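Long-range contact in peroxisomal acyl-CoA oxidase 1A (Solanum lycopersicum, PDB 2FON), which probably oxidises fatty acyl-CoA esters with a bound FAD cofactor, as a flavoprotein of peroxisomal beta-oxidation: residues Met40-Ala45 with Ala360-Phe365. Residues are numbered along the deposited sequence; the frame is centred on the assembly and turned at random.
Sequences MKIVWA and AYAFRF
Arg-364 runs across one face of the Trp-44 indole. Arg-364 CB starts beside the six-membered ring, nearest Trp-44 CZ3. With CG anti to the backbone N and the chain bent at chi2, Arg-364 CG and CD pass along the same ring; CD makes a CH-pi contact over its face, 3.8 Å from the centroid. Arg-364 NE then turns to the backbone, giving a weak, bent hydrogen bond to Trp-44 O (3.1 Å). Arg-364 CZ lies over the five-membered ring, 3.7 Å from its centroid, a cation-pi contact with ring and guanidinium planes 36° apart. At the tip, Arg-364 NH2 lies 3.2 Å from Trp-44 O, and NH1 hydrogen-bonds to Ser-312 OG on helix 297-328, which helps fix the guanidinium.

The indole also meets Tyr-361 edge-to-face: Trp-44 CE3 sits over the centre of the phenol ring, the planes at 67°. Trp-44 CH2 reaches the methyl CB of Ala-360 at 4.1 Å. With the indole cut back to the methyl of an alanine here, the Arg-364 guanidinium is likely to lose its aromatic face and a gap to open against Tyr-361 and Ala-360. Met-40 SD approaches the Tyr-361 ring obliquely, a Met-aromatic contact, while Tyr-361 OH hydrogen-bonds to Leu-622 O. Val-43 CG1 meets the edge of Phe-365 at CZ, 3.8 Å away.

The axes of 40-45 and 360-365 come within 10.8 Å at 52°, a spacing bridged by large side chains such as Trp-44. This buried helix-helix contact packs the N-terminal acyl-CoA oxidase region onto the C-alpha1 region, away from the FAD site.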
loop_
_atom_site.group_PDB
_atom_site.type_symbol
_atom_site.label_atom_id
_atom_site.label_comp_id
_atom_site.label_asym_id
_atom_site.label_seq_id
_atom_site.Cartn_x
_atom_site.Cartn_y
_atom_site.Cartn_z
ATOM N N MET B 40 1.477 -11.527 -29.449
ATOM C CA MET B 40 1.511 -11.391 -27.997
ATOM C C MET B 40 0.125 -11.149 -27.405
ATOM O O MET B 40 -0.249 -11.763 -26.402
ATOM C CB MET B 40 2.468 -10.336 -27.522
ATOM C CG MET B 40 2.787 -10.544 -26.033
ATOM S SD MET B 40 3.893 -11.915 -25.689
ATOM C CE MET B 40 5.419 -11.256 -26.288
ATOM N N LYS B 41 -0.638 -10.304 -28.073
ATOM C CA LYS B 41 -1.984 -10.115 -27.744
ATOM C C LYS B 41 -2.627 -11.480 -27.569
ATOM O O LYS B 41 -3.245 -11.747 -26.509
ATOM C CB LYS B 41 -2.672 -9.294 -28.809
ATOM C CG LYS B 41 -2.037 -7.916 -29.066
ATOM C CD LYS B 41 -3.099 -6.882 -29.394
ATOM C CE LYS B 41 -2.562 -5.453 -29.535
ATOM N NZ LYS B 41 -3.613 -4.583 -30.148
ATOM N N ILE B 42 -2.482 -12.367 -28.561
ATOM C CA ILE B 42 -3.131 -13.686 -28.482
ATOM C C ILE B 42 -2.583 -14.454 -27.286
ATOM O O ILE B 42 -3.333 -15.082 -26.567
ATOM C CB ILE B 42 -3.076 -14.511 -29.841
ATOM C CG1 ILE B 42 -4.170 -14.063 -30.798
ATOM C CG2 ILE B 42 -3.391 -15.962 -29.654
ATOM C CD1 ILE B 42 -3.664 -13.472 -32.128
ATOM N N VAL B 43 -1.297 -14.391 -27.029
ATOM C CA VAL B 43 -0.815 -15.141 -25.864
ATOM C C VAL B 43 -1.452 -14.665 -24.541
ATOM O O VAL B 43 -1.909 -15.463 -23.719
ATOM C CB VAL B 43 0.697 -15.101 -25.709
ATOM C CG1 VAL B 43 1.117 -15.942 -24.489
ATOM C CG2 VAL B 43 1.346 -15.617 -26.976
ATOM N N TRP B 44 -1.506 -13.355 -24.360
ATOM C CA TRP B 44 -2.118 -12.801 -23.183
ATOM C C TRP B 44 -3.554 -13.220 -23.100
ATOM O O TRP B 44 -4.001 -13.695 -22.048
ATOM C CB TRP B 44 -2.034 -11.282 -23.195
ATOM C CG TRP B 44 -2.591 -10.765 -21.971
ATOM C CD1 TRP B 44 -3.853 -10.248 -21.786
ATOM C CD2 TRP B 44 -1.959 -10.786 -20.706
ATOM N NE1 TRP B 44 -4.025 -9.933 -20.469
ATOM C CE2 TRP B 44 -2.874 -10.234 -19.779
ATOM C CE3 TRP B 44 -0.706 -11.193 -20.264
ATOM C CZ2 TRP B 44 -2.569 -10.074 -18.420
ATOM C CZ3 TRP B 44 -0.395 -11.043 -18.902
ATOM C CH2 TRP B 44 -1.338 -10.491 -17.994
ATOM N N ALA B 45 -4.295 -13.043 -24.184
ATOM C CA ALA B 45 -5.690 -13.406 -24.126
ATOM C C ALA B 45 -5.904 -14.889 -23.792
ATOM O O ALA B 45 -6.946 -15.200 -23.168
ATOM C CB ALA B 45 -6.415 -13.031 -25.345
ATOM N N ALA B 360 3.043 -10.249 -14.091
ATOM C CA ALA B 360 1.750 -10.271 -14.760
ATOM C C ALA B 360 1.714 -11.398 -15.769
ATOM O O ALA B 360 0.684 -12.097 -15.904
ATOM C CB ALA B 360 1.488 -8.964 -15.450
ATOM N N TYR B 361 2.825 -11.587 -16.507
ATOM C CA TYR B 361 2.888 -12.741 -17.417
ATOM C C TYR B 361 2.970 -14.058 -16.597
ATOM O O TYR B 361 2.254 -15.012 -16.893
ATOM C CB TYR B 361 3.981 -12.573 -18.448
ATOM C CG TYR B 361 3.659 -11.644 -19.614
ATOM C CD1 TYR B 361 3.731 -10.269 -19.490
ATOM C CD2 TYR B 361 3.309 -12.158 -20.854
ATOM C CE1 TYR B 361 3.424 -9.406 -20.565
ATOM C CE2 TYR B 361 3.018 -11.319 -21.959
ATOM C CZ TYR B 361 3.083 -9.939 -21.795
ATOM O OH TYR B 361 2.798 -9.125 -22.884
ATOM N N ALA B 362 3.753 -14.096 -15.515
ATOM C CA ALA B 362 3.813 -15.336 -14.718
ATOM C C ALA B 362 2.443 -15.729 -14.193
ATOM O O ALA B 362 2.003 -16.852 -14.446
ATOM C CB ALA B 362 4.853 -15.275 -13.592
ATOM N N PHE B 363 1.768 -14.815 -13.482
ATOM C CA PHE B 363 0.411 -15.050 -12.956
ATOM C C PHE B 363 -0.570 -15.269 -14.105
ATOM O O PHE B 363 -1.492 -16.049 -13.989
ATOM C CB PHE B 363 -0.076 -13.887 -12.063
ATOM C CG PHE B 363 0.829 -13.584 -10.856
ATOM C CD1 PHE B 363 0.613 -12.441 -10.092
ATOM C CD2 PHE B 363 1.859 -14.431 -10.493
ATOM C CE1 PHE B 363 1.454 -12.149 -8.988
ATOM C CE2 PHE B 363 2.675 -14.181 -9.412
ATOM C CZ PHE B 363 2.492 -13.035 -8.661
ATOM N N ARG B 364 -0.358 -14.649 -15.256
ATOM C CA ARG B 364 -1.210 -15.053 -16.390
ATOM C C ARG B 364 -1.168 -16.538 -16.706
ATOM O O ARG B 364 -2.193 -17.128 -17.041
ATOM C CB ARG B 364 -0.937 -14.303 -17.679
ATOM C CG ARG B 364 -2.121 -14.424 -18.587
ATOM C CD ARG B 364 -3.305 -13.801 -18.002
ATOM N NE ARG B 364 -4.364 -13.643 -18.984
ATOM C CZ ARG B 364 -5.254 -12.648 -18.984
ATOM N NH1 ARG B 364 -5.186 -11.693 -18.070
ATOM N NH2 ARG B 364 -6.193 -12.574 -19.933
ATOM N N PHE B 365 0.022 -17.128 -16.582
ATOM C CA PHE B 365 0.258 -18.491 -17.017
ATOM C C PHE B 365 -0.072 -19.469 -15.945
ATOM O O PHE B 365 -0.640 -20.525 -16.219
ATOM C CB PHE B 365 1.680 -18.636 -17.518
ATOM C CG PHE B 365 1.977 -17.764 -18.741
ATOM C CD1 PHE B 365 3.265 -17.228 -18.951
ATOM C CD2 PHE B 365 0.971 -17.477 -19.655
ATOM C CE1 PHE B 365 3.536 -16.461 -20.042
ATOM C CE2 PHE B 365 1.236 -16.712 -20.768
ATOM C CZ PHE B 365 2.523 -16.208 -20.981
#